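Local coordinates for protein lipase (Photobacterium sp. M37, PDB 2ORY) that probably hydrolyses the ester bonds of triacylglycerols as a cold-adapted lipase of the alpha/beta-hydrolase fold, at residues Ala71-Ile76 / Lys134-Leu139; Ser252-Glu257 / Leu305-Tyr310. One frame throughout, in Å; residues are numbered along the deposited sequence.

Contact 1 (Ala71-Ile76 / Lys134-Leu139); sequences AMMYVI and KTLQKL
M73 reaches off the sheet and meets L136 on the helix, the two side chains crossing obliquely where their backbones come nearest, with CA atoms 7.2 Å apart. Both ends of the methionine take part. Its terminal methyl CE comes up against the helix backbone at L136 O, 3.3 Å away, and lies 4.0 Å from L136 CB. At the root of the same chain, M73 CB sits 4.1 Å from the methyl CD2 of L136. The thioether leaves the strand extended, with CG anti to the backbone N, and then turns at chi3 (66°), which swings CE round to the carbonyl. L139, in the loop that follows the helix, adds its methyl CD1 at 4.3 Å from M73 CB. M73 and these two leucines form the close-packed part, and all three are buried. The same cluster of side chains is completed by I89 of the neighbouring strand 84-90, which touches both M73 and L136, and by helix 175-189, where L183 meets M73 and L179 meets L136.

The packing slackens toward A71, whose CB stays 4.5 Å from L136 CD2. The other side of the helix is more open: K138 is exposed, K134 and Q137 are partly so, and Q137 NE2 turns to Y115 OH. Across the strand, M72 points the other way, to I33 and M37 of helix 30-43. An apolar strand face covered by L136 of the helix and by L139 beyond it is the layered packing of the alpha/beta-hydrolase fold, here joining helix 127-138 to strand 66-78 of the central mixed sheet.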
ATOM      1  N   ALA A  71       5.600   3.968   9.114  1.00 23.59           N
ATOM      2  CA  ALA A  71       4.297   4.049   8.456  1.00 28.27           C
ATOM      3  C   ALA A  71       3.819   5.483   8.431  1.00 28.91           C
ATOM      4  O   ALA A  71       4.250   6.302   9.249  1.00 27.82           O
ATOM      5  CB  ALA A  71       3.299   3.188   9.176  1.00 29.57           C
ATOM      6  N   MET A  72       2.930   5.782   7.488  1.00 28.22           N
ATOM      7  CA  MET A  72       2.378   7.126   7.353  1.00 27.87           C
ATOM      8  C   MET A  72       1.015   7.085   6.676  1.00 27.15           C
ATOM      9  O   MET A  72       0.795   6.296   5.757  1.00 22.41           O
ATOM     10  CB  MET A  72       3.307   8.020   6.526  1.00 25.90           C
ATOM     11  CG  MET A  72       2.895   9.506   6.512  1.00 31.26           C
ATOM     12  SD  MET A  72       1.586   9.962   5.300  1.00 34.07           S
ATOM     13  CE  MET A  72       2.569  10.519   3.961  1.00 26.76           C
ATOM     14  N   MET A  73       0.100   7.930   7.143  1.00 26.07           N
ATOM     15  CA  MET A  73      -1.225   8.002   6.545  1.00 27.87           C
ATOM     16  C   MET A  73      -1.720   9.440   6.575  1.00 31.14           C
ATOM     17  O   MET A  73      -1.438  10.182   7.527  1.00 30.86           O
ATOM     18  CB  MET A  73      -2.211   7.086   7.293  1.00 29.33           C
ATOM     19  CG  MET A  73      -3.665   7.145   6.783  1.00 16.95           C
ATOM     20  SD  MET A  73      -4.629   5.826   7.471  1.00 20.35           S
ATOM     21  CE  MET A  73      -4.632   6.301   9.233  1.00 17.53           C
ATOM     22  N   TYR A  74      -2.402   9.839   5.505  1.00 26.45           N
ATOM     23  CA  TYR A  74      -2.994  11.171   5.413  1.00 25.16           C
ATOM     24  C   TYR A  74      -4.281  11.060   4.595  1.00 28.08           C
ATOM     25  O   TYR A  74      -4.550  10.024   3.958  1.00 20.33           O
ATOM     26  CB  TYR A  74      -2.020  12.192   4.784  1.00 27.79           C
ATOM     27  CG  TYR A  74      -1.652  11.963   3.329  1.00 28.59           C
ATOM     28  CD1 TYR A  74      -2.215  12.729   2.322  1.00 32.62           C
ATOM     29  CD2 TYR A  74      -0.773  10.946   2.960  1.00 30.27           C
ATOM     30  CE1 TYR A  74      -1.921  12.485   0.978  1.00 35.83           C
ATOM     31  CE2 TYR A  74      -0.474  10.687   1.618  1.00 30.53           C
ATOM     32  CZ  TYR A  74      -1.056  11.459   0.632  1.00 34.29           C
ATOM     33  OH  TYR A  74      -0.822  11.177  -0.693  1.00 31.36           O
ATOM     34  N   VAL A  75      -5.091  12.115   4.655  1.00 29.04           N
ATOM     35  CA  VAL A  75      -6.348  12.177   3.918  1.00 32.31           C
ATOM     36  C   VAL A  75      -6.410  13.467   3.083  1.00 30.60           C
ATOM     37  O   VAL A  75      -6.200  14.558   3.611  1.00 30.30           O
ATOM     38  CB  VAL A  75      -7.556  12.153   4.881  1.00 32.71           C
ATOM     39  CG1 VAL A  75      -8.845  12.081   4.087  1.00 35.29           C
ATOM     40  CG2 VAL A  75      -7.445  10.976   5.843  1.00 27.48           C
ATOM     41  N   ILE A  76      -6.680  13.335   1.783  1.00 30.93           N
ATOM     42  CA  ILE A  76      -6.791  14.494   0.885  1.00 31.71           C
ATOM     43  C   ILE A  76      -8.271  14.648   0.559  1.00 33.09           C
ATOM     44  O   ILE A  76      -8.956  13.663   0.294  1.00 34.99           O
ATOM     45  CB  ILE A  76      -6.073  14.292  -0.486  1.00 27.33           C
ATOM     46  CG1 ILE A  76      -4.682  13.699  -0.288  1.00 33.93           C
ATOM     47  CG2 ILE A  76      -5.980  15.605  -1.231  1.00 29.74           C
ATOM     48  CD1 ILE A  76      -4.715  12.173  -0.185  1.00 40.10           C
ATOM     49  N   LYS A 134      -3.423  -1.735  13.278  1.00 23.79           N
ATOM     50  CA  LYS A 134      -3.612  -1.162  14.627  1.00 28.98           C
ATOM     51  C   LYS A 134      -2.819   0.129  14.784  1.00 27.17           C
ATOM     52  O   LYS A 134      -3.296   1.066  15.420  1.00 25.88           O
ATOM     53  CB  LYS A 134      -3.217  -2.155  15.741  1.00 26.98           C
ATOM     54  CG  LYS A 134      -4.059  -3.452  15.759  1.00 39.57           C
ATOM     55  CD  LYS A 134      -5.582  -3.191  15.816  1.00 45.77           C
ATOM     56  CE  LYS A 134      -6.384  -3.875  14.679  1.00 45.09           C
ATOM     57  NZ  LYS A 134      -6.300  -5.378  14.656  1.00 47.58           N
ATOM     58  N   THR A 135      -1.616   0.183  14.215  1.00 21.92           N
ATOM     59  CA  THR A 135      -0.834   1.409  14.302  1.00 26.30           C
ATOM     60  C   THR A 135      -1.540   2.520  13.512  1.00 24.74           C
ATOM     61  O   THR A 135      -1.527   3.673  13.930  1.00 25.64           O
ATOM     62  CB  THR A 135       0.590   1.217  13.754  1.00 30.59           C
ATOM     63  OG1 THR A 135       0.537   1.006  12.336  1.00 47.06           O
ATOM     64  CG2 THR A 135       1.232   0.019  14.399  1.00 27.35           C
ATOM     65  N   LEU A 136      -2.155   2.184  12.372  1.00 26.85           N
ATOM     66  CA  LEU A 136      -2.888   3.200  11.593  1.00 24.23           C
ATOM     67  C   LEU A 136      -4.176   3.656  12.304  1.00 23.48           C
ATOM     68  O   LEU A 136      -4.597   4.795  12.150  1.00 23.45           O
ATOM     69  CB  LEU A 136      -3.260   2.674  10.193  1.00 24.16           C
ATOM     70  CG  LEU A 136      -2.108   2.316   9.229  1.00 28.21           C
ATOM     71  CD1 LEU A 136      -2.665   1.851   7.905  1.00 24.97           C
ATOM     72  CD2 LEU A 136      -1.202   3.514   9.025  1.00 21.61           C
ATOM     73  N   GLN A 137      -4.802   2.757  13.067  1.00 23.38           N
ATOM     74  CA  GLN A 137      -6.044   3.062  13.772  1.00 21.00           C
ATOM     75  C   GLN A 137      -5.789   3.935  14.984  1.00 26.72           C
ATOM     76  O   GLN A 137      -6.697   4.605  15.478  1.00 31.19           O
ATOM     77  CB  GLN A 137      -6.750   1.772  14.239  1.00 22.06           C
ATOM     78  CG  GLN A 137      -7.124   0.789  13.134  1.00 17.09           C
ATOM     79  CD  GLN A 137      -7.741  -0.495  13.674  1.00 28.11           C
ATOM     80  OE1 GLN A 137      -7.277  -1.044  14.673  1.00 26.15           O
ATOM     81  NE2 GLN A 137      -8.784  -0.990  13.003  1.00 22.10           N
ATOM     82  N   LYS A 138      -4.554   3.926  15.472  1.00 28.88           N
ATOM     83  CA  LYS A 138      -4.225   4.710  16.640  1.00 29.50           C
ATOM     84  C   LYS A 138      -3.452   5.969  16.327  1.00 25.94           C
ATOM     85  O   LYS A 138      -3.284   6.807  17.192  1.00 30.30           O
ATOM     86  CB  LYS A 138      -3.459   3.847  17.649  1.00 34.34           C
ATOM     87  CG  LYS A 138      -4.321   2.753  18.272  1.00 41.52           C
ATOM     88  CD  LYS A 138      -3.508   1.817  19.151  1.00 46.73           C
ATOM     89  CE  LYS A 138      -2.469   1.047  18.339  1.00 52.21           C
ATOM     90  NZ  LYS A 138      -1.716   0.052  19.159  1.00 54.51           N
ATOM     91  N   LEU A 139      -2.997   6.122  15.089  1.00 30.14           N
ATOM     92  CA  LEU A 139      -2.247   7.317  14.721  1.00 24.96           C
ATOM     93  C   LEU A 139      -3.055   8.588  14.945  1.00 27.67           C
ATOM     94  O   LEU A 139      -4.271   8.594  14.792  1.00 27.62           O
ATOM     95  CB  LEU A 139      -1.836   7.268  13.251  1.00 28.99           C
ATOM     96  CG  LEU A 139      -0.637   6.455  12.748  1.00 34.39           C
ATOM     97  CD1 LEU A 139      -0.667   6.475  11.218  1.00 23.78           C
ATOM     98  CD2 LEU A 139       0.694   7.041  13.282  1.00 25.96           C
TER

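Contact 2 (Ser252-Glu257 / Leu305-Tyr310); sequences SIYISE and LVQAAY
Y254 OH, resting against A308 of helix 304-319, has two polar partners: it hydrogen-bonds to L235 O, and a water donates a weak bond to it at 3.4 Å from Y254 OH. The same water donates a much shorter bond to A308 O, 2.6 Å from the water oxygen, so it bridges the phenol and the helix backbone. The tyrosine stands on a type I beta turn, S252 to I255, closed by I255 N to S252 O at 3.2 Å, and this turn docks on one of the helices of the alpha/beta-hydrolase fold.

The ring itself is sandwiched. Over one face lies Q307 CG in a CH-pi contact, 3.5 Å from the Y254 ring centroid and only 4° off the normal, which makes its distances to all six ring carbons nearly equal. I253 CG2, from the preceding residue of the turn, covers the centre of the opposite face at 3.4 Å above the plane of the Y254 ring. Y304, the first residue of the helix, also meets this ring.

Q307 CG stands anti to the backbone N (chi1 180°), which puts the methylene over the ring, and the bend at chi2 turns the amide away from it, with the amide and ring planes 53° apart. That amide is fixed by other groups: NE2 donates to N298 O and, weakly, to L301 O, while OE1 accepts from Q311 NE2. The polar end thus anchors the methylene that touches the ring.

I255, S256 and E257 are exposed, E257 being poorly ordered, whereas the tyrosine points inward and is buried. At its inner end the phenol oxygen presses on the helix, Y254 OH lying 3.2 Å from A308 CA and 3.6 Å from A308 CB.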
ATOM      1  N   SER A 252      12.738 -17.772 -10.296  1.00 35.31           N
ATOM      2  CA  SER A 252      12.917 -17.607 -11.739  1.00 33.90           C
ATOM      3  C   SER A 252      12.036 -16.560 -12.394  1.00 34.63           C
ATOM      4  O   SER A 252      11.813 -16.590 -13.606  1.00 33.93           O
ATOM      5  CB  SER A 252      12.698 -18.945 -12.423  1.00 39.79           C
ATOM      6  OG  SER A 252      11.430 -19.455 -12.055  1.00 47.91           O
ATOM      7  N   ILE A 253      11.555 -15.621 -11.592  1.00 33.93           N
ATOM      8  CA  ILE A 253      10.701 -14.552 -12.083  1.00 32.48           C
ATOM      9  C   ILE A 253      11.386 -13.716 -13.162  1.00 31.70           C
ATOM     10  O   ILE A 253      10.718 -13.201 -14.052  1.00 32.22           O
ATOM     11  CB  ILE A 253      10.267 -13.596 -10.926  1.00 31.59           C
ATOM     12  CG1 ILE A 253       9.344 -12.507 -11.470  1.00 30.33           C
ATOM     13  CG2 ILE A 253      11.496 -12.930 -10.279  1.00 27.98           C
ATOM     14  CD1 ILE A 253       7.991 -13.011 -11.885  1.00 35.98           C
ATOM     15  N   TYR A 254      12.708 -13.579 -13.086  1.00 31.09           N
ATOM     16  CA  TYR A 254      13.441 -12.770 -14.063  1.00 33.58           C
ATOM     17  C   TYR A 254      14.289 -13.592 -15.016  1.00 37.04           C
ATOM     18  O   TYR A 254      15.355 -13.158 -15.457  1.00 36.98           O
ATOM     19  CB  TYR A 254      14.336 -11.746 -13.358  1.00 32.89           C
ATOM     20  CG  TYR A 254      13.599 -10.837 -12.396  1.00 31.61           C
ATOM     21  CD1 TYR A 254      12.406 -10.203 -12.763  1.00 31.43           C
ATOM     22  CD2 TYR A 254      14.088 -10.624 -11.113  1.00 29.63           C
ATOM     23  CE1 TYR A 254      11.720  -9.382 -11.852  1.00 32.92           C
ATOM     24  CE2 TYR A 254      13.421  -9.812 -10.207  1.00 32.44           C
ATOM     25  CZ  TYR A 254      12.240  -9.198 -10.570  1.00 27.05           C
ATOM     26  OH  TYR A 254      11.584  -8.444  -9.626  1.00 29.23           O
ATOM     27  N   ILE A 255      13.808 -14.784 -15.333  1.00 39.24           N
ATOM     28  CA  ILE A 255      14.521 -15.659 -16.234  1.00 41.60           C
ATOM     29  C   ILE A 255      13.659 -15.837 -17.464  1.00 47.02           C
ATOM     30  O   ILE A 255      12.663 -16.561 -17.435  1.00 48.46           O
ATOM     31  CB  ILE A 255      14.784 -17.038 -15.595  1.00 42.78           C
ATOM     32  CG1 ILE A 255      15.708 -16.890 -14.388  1.00 41.29           C
ATOM     33  CG2 ILE A 255      15.419 -17.982 -16.618  1.00 48.78           C
ATOM     34  CD1 ILE A 255      15.941 -18.187 -13.638  1.00 37.94           C
ATOM     35  N   SER A 256      14.030 -15.153 -18.539  1.00 48.83           N
ATOM     36  CA  SER A 256      13.296 -15.254 -19.789  1.00 53.83           C
ATOM     37  C   SER A 256      14.232 -15.744 -20.888  1.00 58.31           C
ATOM     38  O   SER A 256      15.174 -16.501 -20.641  1.00 60.11           O
ATOM     39  CB  SER A 256      12.716 -13.892 -20.180  1.00 50.84           C
ATOM     40  OG  SER A 256      13.747 -12.971 -20.488  1.00 44.74           O
ATOM     41  N   GLU A 257      13.957 -15.313 -22.111  1.00 61.93           N
ATOM     42  CA  GLU A 257      14.776 -15.690 -23.249  1.00 64.40           C
ATOM     43  C   GLU A 257      15.456 -14.416 -23.725  1.00 64.17           C
ATOM     44  O   GLU A 257      16.241 -14.427 -24.670  1.00 65.05           O
ATOM     45  CB  GLU A 257      13.898 -16.291 -24.350  1.00 67.87           C
ATOM     46  CG  GLU A 257      13.089 -17.499 -23.879  1.00 73.53           C
ATOM     47  CD  GLU A 257      12.258 -18.136 -24.983  1.00 77.79           C
ATOM     48  OE1 GLU A 257      11.418 -17.431 -25.589  1.00 79.41           O
ATOM     49  OE2 GLU A 257      12.442 -19.347 -25.238  1.00 77.45           O
ATOM     50  N   LEU A 305      18.097  -8.260  -6.666  1.00 22.50           N
ATOM     51  CA  LEU A 305      17.571  -7.217  -5.779  1.00 21.48           C
ATOM     52  C   LEU A 305      17.394  -5.857  -6.455  1.00 25.76           C
ATOM     53  O   LEU A 305      16.470  -5.112  -6.122  1.00 22.60           O
ATOM     54  CB  LEU A 305      18.472  -7.072  -4.554  1.00 18.24           C
ATOM     55  CG  LEU A 305      18.500  -8.305  -3.651  1.00 23.27           C
ATOM     56  CD1 LEU A 305      19.419  -8.084  -2.497  1.00 30.00           C
ATOM     57  CD2 LEU A 305      17.120  -8.597  -3.140  1.00 28.98           C
ATOM     58  N   VAL A 306      18.282  -5.524  -7.391  1.00 21.51           N
ATOM     59  CA  VAL A 306      18.195  -4.255  -8.088  1.00 21.44           C
ATOM     60  C   VAL A 306      17.008  -4.308  -9.061  1.00 25.93           C
ATOM     61  O   VAL A 306      16.190  -3.383  -9.124  1.00 24.63           O
ATOM     62  CB  VAL A 306      19.540  -3.947  -8.841  1.00 27.82           C
ATOM     63  CG1 VAL A 306      19.467  -2.587  -9.526  1.00 18.99           C
ATOM     64  CG2 VAL A 306      20.719  -3.961  -7.850  1.00 17.42           C
ATOM     65  N   GLN A 307      16.907  -5.407  -9.806  1.00 25.09           N
ATOM     66  CA  GLN A 307      15.812  -5.612 -10.757  1.00 25.92           C
ATOM     67  C   GLN A 307      14.470  -5.596 -10.002  1.00 26.15           C
ATOM     68  O   GLN A 307      13.465  -5.077 -10.487  1.00 27.69           O
ATOM     69  CB  GLN A 307      15.987  -6.976 -11.439  1.00 23.22           C
ATOM     70  CG  GLN A 307      14.911  -7.325 -12.449  1.00 26.87           C
ATOM     71  CD  GLN A 307      15.062  -6.553 -13.743  1.00 29.96           C
ATOM     72  OE1 GLN A 307      14.111  -5.955 -14.240  1.00 27.39           O
ATOM     73  NE2 GLN A 307      16.272  -6.565 -14.297  1.00 32.59           N
ATOM     74  N   ALA A 308      14.475  -6.177  -8.808  1.00 26.27           N
ATOM     75  CA  ALA A 308      13.284  -6.263  -7.981  1.00 25.86           C
ATOM     76  C   ALA A 308      12.846  -4.889  -7.481  1.00 25.98           C
ATOM     77  O   ALA A 308      11.648  -4.585  -7.427  1.00 23.99           O
ATOM     78  CB  ALA A 308      13.541  -7.210  -6.804  1.00 24.26           C
ATOM     79  N   ALA A 309      13.816  -4.058  -7.110  1.00 22.91           N
ATOM     80  CA  ALA A 309      13.497  -2.715  -6.636  1.00 23.43           C
ATOM     81  C   ALA A 309      12.969  -1.860  -7.777  1.00 23.53           C
ATOM     82  O   ALA A 309      12.122  -0.980  -7.580  1.00 27.82           O
ATOM     83  CB  ALA A 309      14.742  -2.041  -6.019  1.00 20.52           C
ATOM     84  N   TYR A 310      13.474  -2.112  -8.975  1.00 26.16           N
ATOM     85  CA  TYR A 310      13.066  -1.331 -10.137  1.00 23.29           C
ATOM     86  C   TYR A 310      11.627  -1.654 -10.483  1.00 23.75           C
ATOM     87  O   TYR A 310      10.810  -0.756 -10.662  1.00 23.14           O
ATOM     88  CB  TYR A 310      13.958  -1.656 -11.340  1.00 26.13           C
ATOM     89  CG  TYR A 310      13.557  -0.928 -12.610  1.00 26.60           C
ATOM     90  CD1 TYR A 310      14.016   0.356 -12.869  1.00 22.96           C
ATOM     91  CD2 TYR A 310      12.687  -1.515 -13.534  1.00 27.57           C
ATOM     92  CE1 TYR A 310      13.625   1.050 -14.013  1.00 26.87           C
ATOM     93  CE2 TYR A 310      12.284  -0.828 -14.700  1.00 26.34           C
ATOM     94  CZ  TYR A 310      12.762   0.456 -14.924  1.00 31.23           C
ATOM     95  OH  TYR A 310      12.393   1.161 -16.055  1.00 33.12           O
TER
HETATM   96  O   HOH W   1       9.880  -6.496  -7.472  1.00 23.20           O

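How the contacts relate
Contact 1 and contact 2 lie on opposite sides of the chain's centre, with their own centres 32 Å apart and their nearest atoms about 19 Å apart, so neither touches the other. Contact 1 lies nearer the chain's centre, about 12 Å from it against about 21 Å for contact 2, centre to centre. They follow one another along the sequence. Each lies near a different part of the probable Ser-His-Asp triad, S174, D236 and H312: L136 of contact 1 comes near the likely nucleophile elbow without touching it, while contact 2 involves the helix that carries H312, and its tyrosine bonds to L235, next to D236.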